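Local coordinates for hypothetical protein (Bacteroides caccae, PDB 4M8R) that is of unknown function but probably joins an N-terminal Ig-like domain to a WD40-like beta-propeller, at residues 195-200 and 215-220; 258-263 and 280-285; 341-346 and 403-408. One frame throughout, in Å; residues are numbered along the deposited sequence.

Contact 1: 195-200 and 215-220; sequences NTLALV and KGYSLY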
# COMPACT_ATOMS: atom_id res chain seq x y z
N ASN A 195 13.45 -35.47 1.29
CA ASN A 195 12.10 -35.99 1.10
C ASN A 195 11.07 -35.03 1.67
O ASN A 195 11.26 -34.47 2.75
CB ASN A 195 11.95 -37.36 1.77
CG ASN A 195 10.63 -38.03 1.44
OD1 ASN A 195 10.27 -38.17 0.27
ND2 ASN A 195 9.90 -38.43 2.47
N THR A 196 9.98 -34.85 0.94
CA THR A 196 8.95 -33.89 1.29
C THR A 196 7.66 -34.61 1.70
O THR A 196 7.03 -35.28 0.89
CB THR A 196 8.67 -32.97 0.09
OG1 THR A 196 9.91 -32.46 -0.41
CG2 THR A 196 7.76 -31.82 0.49
N LEU A 197 7.27 -34.44 2.96
CA LEU A 197 6.00 -34.96 3.47
C LEU A 197 4.80 -34.36 2.77
O LEU A 197 3.85 -35.07 2.45
CB LEU A 197 5.84 -34.66 4.96
CG LEU A 197 6.54 -35.54 5.98
CD1 LEU A 197 6.06 -35.13 7.37
CD2 LEU A 197 6.27 -37.01 5.74
N ALA A 198 4.82 -33.05 2.56
CA ALA A 198 3.65 -32.33 2.07
C ALA A 198 3.98 -30.89 1.71
O ALA A 198 4.88 -30.29 2.28
CB ALA A 198 2.56 -32.33 3.13
N LEU A 199 3.24 -30.36 0.74
CA LEU A 199 3.20 -28.92 0.53
C LEU A 199 2.17 -28.36 1.49
O LEU A 199 1.23 -29.05 1.89
CB LEU A 199 2.79 -28.59 -0.90
CG LEU A 199 3.75 -29.01 -2.00
CD1 LEU A 199 3.21 -28.55 -3.35
CD2 LEU A 199 5.14 -28.44 -1.76
N VAL A 200 2.34 -27.10 1.85
CA VAL A 200 1.42 -26.44 2.76
C VAL A 200 1.00 -25.10 2.17
O VAL A 200 1.85 -24.25 1.87
CB VAL A 200 2.05 -26.22 4.15
CG1 VAL A 200 1.02 -25.69 5.13
CG2 VAL A 200 2.64 -27.53 4.67
N LYS A 215 17.80 -35.67 10.67
CA LYS A 215 17.15 -36.75 11.41
C LYS A 215 15.63 -36.59 11.40
O LYS A 215 14.90 -37.57 11.35
CB LYS A 215 17.66 -36.79 12.86
CG LYS A 215 17.27 -35.59 13.71
CD LYS A 215 18.17 -35.41 14.93
CE LYS A 215 17.90 -34.09 15.63
NZ LYS A 215 18.21 -32.90 14.77
N GLY A 216 15.16 -35.34 11.43
CA GLY A 216 13.73 -35.03 11.46
C GLY A 216 13.29 -34.02 10.43
O GLY A 216 14.04 -33.67 9.51
N TYR A 217 12.06 -33.54 10.59
CA TYR A 217 11.40 -32.70 9.60
C TYR A 217 11.34 -31.24 10.02
O TYR A 217 11.12 -30.93 11.19
CB TYR A 217 10.00 -33.24 9.32
CG TYR A 217 10.02 -34.57 8.61
CD1 TYR A 217 10.11 -34.63 7.22
CD2 TYR A 217 9.98 -35.77 9.32
CE1 TYR A 217 10.15 -35.84 6.56
CE2 TYR A 217 10.02 -36.99 8.66
CZ TYR A 217 10.10 -37.01 7.28
OH TYR A 217 10.14 -38.21 6.61
N SER A 218 11.54 -30.35 9.05
CA SER A 218 11.47 -28.91 9.27
C SER A 218 10.54 -28.27 8.25
O SER A 218 10.21 -28.88 7.23
CB SER A 218 12.85 -28.27 9.13
OG SER A 218 13.70 -28.66 10.19
N LEU A 219 10.12 -27.05 8.53
CA LEU A 219 9.23 -26.31 7.65
C LEU A 219 10.06 -25.39 6.75
O LEU A 219 10.91 -24.66 7.24
CB LEU A 219 8.24 -25.49 8.48
CG LEU A 219 7.15 -24.74 7.71
CD1 LEU A 219 6.25 -25.71 6.97
CD2 LEU A 219 6.35 -23.88 8.67
N TYR A 220 9.81 -25.46 5.45
CA TYR A 220 10.57 -24.71 4.45
C TYR A 220 9.66 -23.81 3.63
O TYR A 220 8.49 -24.13 3.41
CB TYR A 220 11.25 -25.66 3.46
CG TYR A 220 12.47 -26.39 3.97
CD1 TYR A 220 12.36 -27.44 4.87
CD2 TYR A 220 13.74 -26.05 3.50
CE1 TYR A 220 13.48 -28.12 5.31
CE2 TYR A 220 14.86 -26.73 3.94
CZ TYR A 220 14.73 -27.76 4.84
OH TYR A 220 15.85 -28.42 5.27
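One face of the Y217 ring is met by L197, whose CG lies 3.6 Å above the ring plane, offset toward the rim; at the ring's edge, close to that plane, sits the backbone O of N195, 4.2 Å from Y217 CE1. The setting is consistent with a propeller blade of the WD40-like domain: strands 196-201, 208-212 and 217-221 run antiparallel in this order, so the two side chains meet across an intervening strand, and both also pack on its I210. The closeness of L197 CG to the ring centroid, 4.0 Å away and 26° off the normal, identifies a CH-pi contact. The leucine's fork lies along the ring rather than poking into it: L197 CD1 is 4.1 Å from Y217 CD1, and L197 CD2 is equally far from Y217 CZ. Y217 presents this face because its CG stands beside its own backbone N (chi1 -68°), which swings the ring back toward the corner the chain turns at L197. Cutting the ring back to an alanine here would probably leave L197 without its aromatic partner and open a gap over I210. Polar ends contribute little across the contact. The N195 amide plane is turned 63° from the ring, and its OD1 accepts a hydrogen bond from Q174 N. N195 ND2 stays 4.2 Å from Y217 OH.

Contact 2: 258-263 and 280-285; sequences GDYPGV and GKWVPM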
# COMPACT_ATOMS: atom_id res chain seq x y z
N GLY A 258 1.17 -36.41 1.97
CA GLY A 258 1.43 -35.69 0.72
C GLY A 258 0.42 -35.87 -0.40
O GLY A 258 0.58 -35.28 -1.46
N ASP A 259 -0.62 -36.68 -0.17
CA ASP A 259 -1.66 -36.85 -1.18
C ASP A 259 -2.49 -35.58 -1.32
O ASP A 259 -2.99 -35.28 -2.40
CB ASP A 259 -2.54 -38.05 -0.84
CG ASP A 259 -1.80 -39.37 -0.99
OD1 ASP A 259 -1.11 -39.54 -2.01
OD2 ASP A 259 -1.91 -40.22 -0.07
N TYR A 260 -2.63 -34.85 -0.22
CA TYR A 260 -3.32 -33.57 -0.22
C TYR A 260 -2.48 -32.49 0.45
O TYR A 260 -1.72 -32.78 1.37
CB TYR A 260 -4.68 -33.69 0.48
CG TYR A 260 -5.61 -34.64 -0.22
CD1 TYR A 260 -6.36 -34.23 -1.32
CD2 TYR A 260 -5.74 -35.96 0.20
CE1 TYR A 260 -7.21 -35.10 -1.98
CE2 TYR A 260 -6.59 -36.84 -0.44
CZ TYR A 260 -7.32 -36.41 -1.53
OH TYR A 260 -8.16 -37.28 -2.17
N PRO A 261 -2.60 -31.24 -0.02
CA PRO A 261 -1.85 -30.17 0.62
C PRO A 261 -2.29 -29.91 2.06
O PRO A 261 -3.47 -29.99 2.38
CB PRO A 261 -2.15 -28.94 -0.26
CG PRO A 261 -3.31 -29.31 -1.11
CD PRO A 261 -3.33 -30.80 -1.22
N GLY A 262 -1.31 -29.62 2.91
CA GLY A 262 -1.60 -29.15 4.25
C GLY A 262 -2.10 -27.72 4.20
O GLY A 262 -1.98 -27.04 3.18
N VAL A 263 -2.67 -27.27 5.31
CA VAL A 263 -3.26 -25.94 5.37
C VAL A 263 -2.85 -25.23 6.65
O VAL A 263 -2.96 -25.79 7.74
CB VAL A 263 -4.80 -26.03 5.30
CG1 VAL A 263 -5.45 -24.70 5.67
CG2 VAL A 263 -5.24 -26.47 3.92
N GLY A 280 -6.03 -48.36 4.53
CA GLY A 280 -6.88 -47.49 3.70
C GLY A 280 -7.69 -46.45 4.47
O GLY A 280 -8.43 -45.67 3.86
N LYS A 281 -7.57 -46.46 5.79
CA LYS A 281 -8.21 -45.45 6.64
C LYS A 281 -7.32 -44.20 6.74
O LYS A 281 -6.13 -44.26 6.44
CB LYS A 281 -8.47 -46.01 8.04
CG LYS A 281 -9.53 -47.10 8.07
CD LYS A 281 -10.93 -46.53 7.87
CE LYS A 281 -11.99 -47.57 8.18
NZ LYS A 281 -13.36 -46.98 8.18
N TRP A 282 -7.91 -43.09 7.16
CA TRP A 282 -7.21 -41.80 7.23
C TRP A 282 -7.37 -41.17 8.61
O TRP A 282 -8.41 -41.32 9.25
CB TRP A 282 -7.75 -40.83 6.17
CG TRP A 282 -7.56 -41.26 4.74
CD1 TRP A 282 -8.15 -42.31 4.10
CD2 TRP A 282 -6.74 -40.61 3.75
NE1 TRP A 282 -7.74 -42.37 2.79
CE2 TRP A 282 -6.87 -41.34 2.55
CE3 TRP A 282 -5.89 -39.50 3.77
CZ2 TRP A 282 -6.20 -40.99 1.38
CZ3 TRP A 282 -5.22 -39.15 2.61
CH2 TRP A 282 -5.38 -39.89 1.43
N VAL A 283 -6.35 -40.44 9.05
CA VAL A 283 -6.41 -39.70 10.32
C VAL A 283 -6.00 -38.24 10.12
O VAL A 283 -5.16 -37.95 9.26
CB VAL A 283 -5.52 -40.32 11.41
CG1 VAL A 283 -6.00 -41.72 11.76
CG2 VAL A 283 -4.05 -40.35 10.98
N PRO A 284 -6.58 -37.32 10.91
CA PRO A 284 -6.10 -35.95 10.91
C PRO A 284 -4.83 -35.83 11.75
O PRO A 284 -4.73 -36.44 12.82
CB PRO A 284 -7.25 -35.17 11.54
CG PRO A 284 -7.99 -36.15 12.37
CD PRO A 284 -7.70 -37.53 11.84
N MSE A 285 -3.87 -35.05 11.26
CA MSE A 285 -2.58 -34.88 11.92
C MSE A 285 -2.26 -33.41 11.92
O MSE A 285 -2.27 -32.77 10.86
CB MSE A 285 -1.57 -35.72 11.14
CG MSE A 285 -0.11 -35.31 11.33
SE MSE A 285 0.75 -36.44 12.70
CE MSE A 285 0.53 -38.20 11.85
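W282 reaches Y260 and D259 through the far rim of its indole, and it is the residue of 280-285 that makes the contact. Ahead of it, K281 turns to a salt bridge with D302. At W282, the first residue of its strand, chi1 of -63° sets CG beside the backbone N and carries the six-membered ring toward 258-263. There W282 CH2 lies 3.8 Å from Y260 CE2, near the plane of the tyrosine ring and at its edge, while W282 CZ3 is 4.0 Å from Y260 CD2. The ring centroids are 5.9 Å apart and the planes meet at 55°, an oblique pairing. W282 CH2 also meets D259 OD2 at 3.8 Å. Beyond W282, V283 to M285 carry on the strand, with V283 bonded through its backbone to A275. Strand 270-276 lies between 262-264 and 282-288, so the indole reaches past one strand of what is probably a propeller blade, to the loop before 262-264. Y260 packs on I305 and W282 on I304, both of strand 303-310 in the following sheet. R153 forms a salt bridge with D259 OD1, while OD2 meets the indole at van der Waals distance, so the hold between the segments is probably mainly dispersive.

Contact 3: 341-346 and 403-408; sequences SSFRLL and KEWTDY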
# COMPACT_ATOMS: atom_id res chain seq x y z
N SER A 341 -19.71 -36.95 2.86
CA SER A 341 -18.67 -35.96 3.12
C SER A 341 -19.14 -34.86 4.07
O SER A 341 -20.10 -34.15 3.77
CB SER A 341 -18.23 -35.34 1.79
OG SER A 341 -17.74 -36.33 0.90
N SER A 342 -18.45 -34.71 5.20
CA SER A 342 -18.73 -33.65 6.18
C SER A 342 -17.62 -32.61 6.21
O SER A 342 -16.44 -32.96 6.22
CB SER A 342 -18.90 -34.25 7.58
OG SER A 342 -20.09 -34.99 7.66
N PHE A 343 -18.00 -31.34 6.24
CA PHE A 343 -17.04 -30.24 6.34
C PHE A 343 -17.13 -29.63 7.73
O PHE A 343 -18.17 -29.07 8.10
CB PHE A 343 -17.33 -29.19 5.28
CG PHE A 343 -17.20 -29.70 3.87
CD1 PHE A 343 -18.22 -30.42 3.28
CD2 PHE A 343 -16.05 -29.45 3.12
CE1 PHE A 343 -18.11 -30.90 1.99
CE2 PHE A 343 -15.93 -29.92 1.83
CZ PHE A 343 -16.96 -30.64 1.26
N ARG A 344 -16.04 -29.73 8.48
CA ARG A 344 -16.01 -29.33 9.89
C ARG A 344 -14.80 -28.44 10.16
O ARG A 344 -13.66 -28.82 9.86
CB ARG A 344 -15.96 -30.58 10.76
CG ARG A 344 -17.18 -31.48 10.59
CD ARG A 344 -17.02 -32.84 11.24
NE ARG A 344 -17.12 -32.70 12.71
CZ ARG A 344 -17.00 -33.68 13.59
NH1 ARG A 344 -16.73 -34.92 13.18
NH2 ARG A 344 -17.13 -33.42 14.88
N LEU A 345 -15.04 -27.27 10.73
CA LEU A 345 -13.96 -26.35 11.07
C LEU A 345 -13.18 -26.85 12.27
O LEU A 345 -13.73 -27.52 13.14
CB LEU A 345 -14.50 -24.95 11.38
CG LEU A 345 -15.20 -24.18 10.25
CD1 LEU A 345 -15.52 -22.77 10.72
CD2 LEU A 345 -14.36 -24.14 8.99
N LEU A 346 -11.88 -26.55 12.28
CA LEU A 346 -11.05 -26.77 13.45
C LEU A 346 -10.87 -25.43 14.14
O LEU A 346 -10.27 -24.51 13.58
CB LEU A 346 -9.69 -27.35 13.04
CG LEU A 346 -8.78 -27.79 14.18
CD1 LEU A 346 -9.43 -28.91 14.99
CD2 LEU A 346 -7.43 -28.24 13.64
N LYS A 403 -24.11 -20.07 3.07
CA LYS A 403 -24.19 -21.49 3.43
C LYS A 403 -24.84 -22.35 2.34
O LYS A 403 -25.46 -23.37 2.64
CB LYS A 403 -24.95 -21.69 4.74
CG LYS A 403 -24.43 -20.88 5.91
CD LYS A 403 -23.10 -21.41 6.42
CE LYS A 403 -22.66 -20.62 7.64
NZ LYS A 403 -21.41 -21.18 8.22
N GLU A 404 -24.69 -21.95 1.08
CA GLU A 404 -25.31 -22.65 -0.04
C GLU A 404 -24.28 -23.14 -1.05
O GLU A 404 -23.26 -22.49 -1.29
CB GLU A 404 -26.31 -21.73 -0.74
CG GLU A 404 -27.66 -21.63 -0.04
CD GLU A 404 -28.55 -20.54 -0.63
OE1 GLU A 404 -28.02 -19.51 -1.08
OE2 GLU A 404 -29.78 -20.73 -0.63
N TRP A 405 -24.55 -24.31 -1.63
CA TRP A 405 -23.77 -24.83 -2.73
C TRP A 405 -24.28 -24.24 -4.04
O TRP A 405 -25.45 -23.84 -4.13
CB TRP A 405 -23.87 -26.35 -2.81
CG TRP A 405 -23.32 -27.04 -1.64
CD1 TRP A 405 -23.99 -27.44 -0.53
CD2 TRP A 405 -21.95 -27.42 -1.43
NE1 TRP A 405 -23.14 -28.05 0.36
CE2 TRP A 405 -21.88 -28.05 -0.18
CE3 TRP A 405 -20.79 -27.29 -2.20
CZ2 TRP A 405 -20.68 -28.55 0.34
CZ3 TRP A 405 -19.60 -27.78 -1.69
CH2 TRP A 405 -19.55 -28.40 -0.43
N THR A 406 -23.41 -24.19 -5.03
CA THR A 406 -23.79 -23.76 -6.38
C THR A 406 -22.95 -24.55 -7.39
O THR A 406 -21.72 -24.41 -7.44
CB THR A 406 -23.57 -22.25 -6.58
OG1 THR A 406 -23.79 -21.56 -5.35
CG2 THR A 406 -24.53 -21.72 -7.63
N ASP A 407 -23.61 -25.38 -8.18
CA ASP A 407 -22.94 -26.27 -9.11
C ASP A 407 -22.50 -25.52 -10.37
O ASP A 407 -23.20 -24.63 -10.85
CB ASP A 407 -23.86 -27.43 -9.51
CG ASP A 407 -24.35 -28.25 -8.31
OD1 ASP A 407 -23.63 -28.35 -7.29
OD2 ASP A 407 -25.46 -28.80 -8.40
N TYR A 408 -21.34 -25.90 -10.90
CA TYR A 408 -20.91 -25.49 -12.23
C TYR A 408 -21.59 -26.40 -13.25
O TYR A 408 -21.31 -27.59 -13.30
CB TYR A 408 -19.39 -25.62 -12.37
CG TYR A 408 -18.60 -24.63 -11.54
CD1 TYR A 408 -18.35 -24.86 -10.19
CD2 TYR A 408 -18.10 -23.46 -12.10
CE1 TYR A 408 -17.63 -23.96 -9.43
CE2 TYR A 408 -17.38 -22.55 -11.35
CZ TYR A 408 -17.14 -22.80 -10.02
OH TYR A 408 -16.42 -21.90 -9.28
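Aromatic contact joins F343 and W405, each through the outer end of its ring. W405 CH2 stands 3.8 Å from both F343 CE1 and F343 CZ, and W405 CZ2 comes to 3.9 Å from F343 CE1. Seen from the indole, F343 CE1 lies at the edge, near the ring plane; seen from the phenyl group, the approach is oblique. Centroids 5.5 Å apart and planes at 58° make an oblique pair. Each residue has its CG beside its own backbone N (chi1 -62° for F343, -64° for W405), which helps turn each ring toward the other segment. The indole has further ring neighbours in its own sheet, meeting F386 edge-to-face and F398 at an intermediate tilt.

Apolar packing widens the patch: F343 lies on M330 and F361, and W405 on L364. All three belong to the sheet of 340-348, so W405 packs onto a neighbouring sheet. Strand 340-348 is third in one four-stranded antiparallel sheet and 404-407 an edge strand of the next, as in consecutive blades of a WD40-like propeller, so the rings probably meet between adjacent blades.

The polar side chains bond outside the two segments. The S341 OG hydroxyl donates to K367 O and accepts from V369 N, the V369 bond being a second tie to the following sheet, whereas D407 OD1 bonds to S396 OG within its own. Backbone bonds pair F343 with F361 and A362, fixing the base of the phenyl group in its sheet. Past the indole, T406 and Y408 pack on T137 of the third subunit.

In the fold
Contacts 1 and 2 each reach past one intervening strand of a single sheet, whereas contact 3 joins two successive sheets, probably neighbouring propeller blades. The first two are tied directly: L199 O and G262 N, 2.8 Å apart, form a probable hydrogen bond between the parallel neighbouring strands 196-201 and 262-264. Contact 3 stands apart, its nearest atoms about 7 Å from contact 2 and about 12 Å from contact 1. Contact 1 is buried and pairs an aliphatic group with a ring face; contact 2, at the surface, has an oblique ring pair beside a carboxylate; contact 3, partly buried and centred about 24 Å from the chain's centre, relies on rings alone.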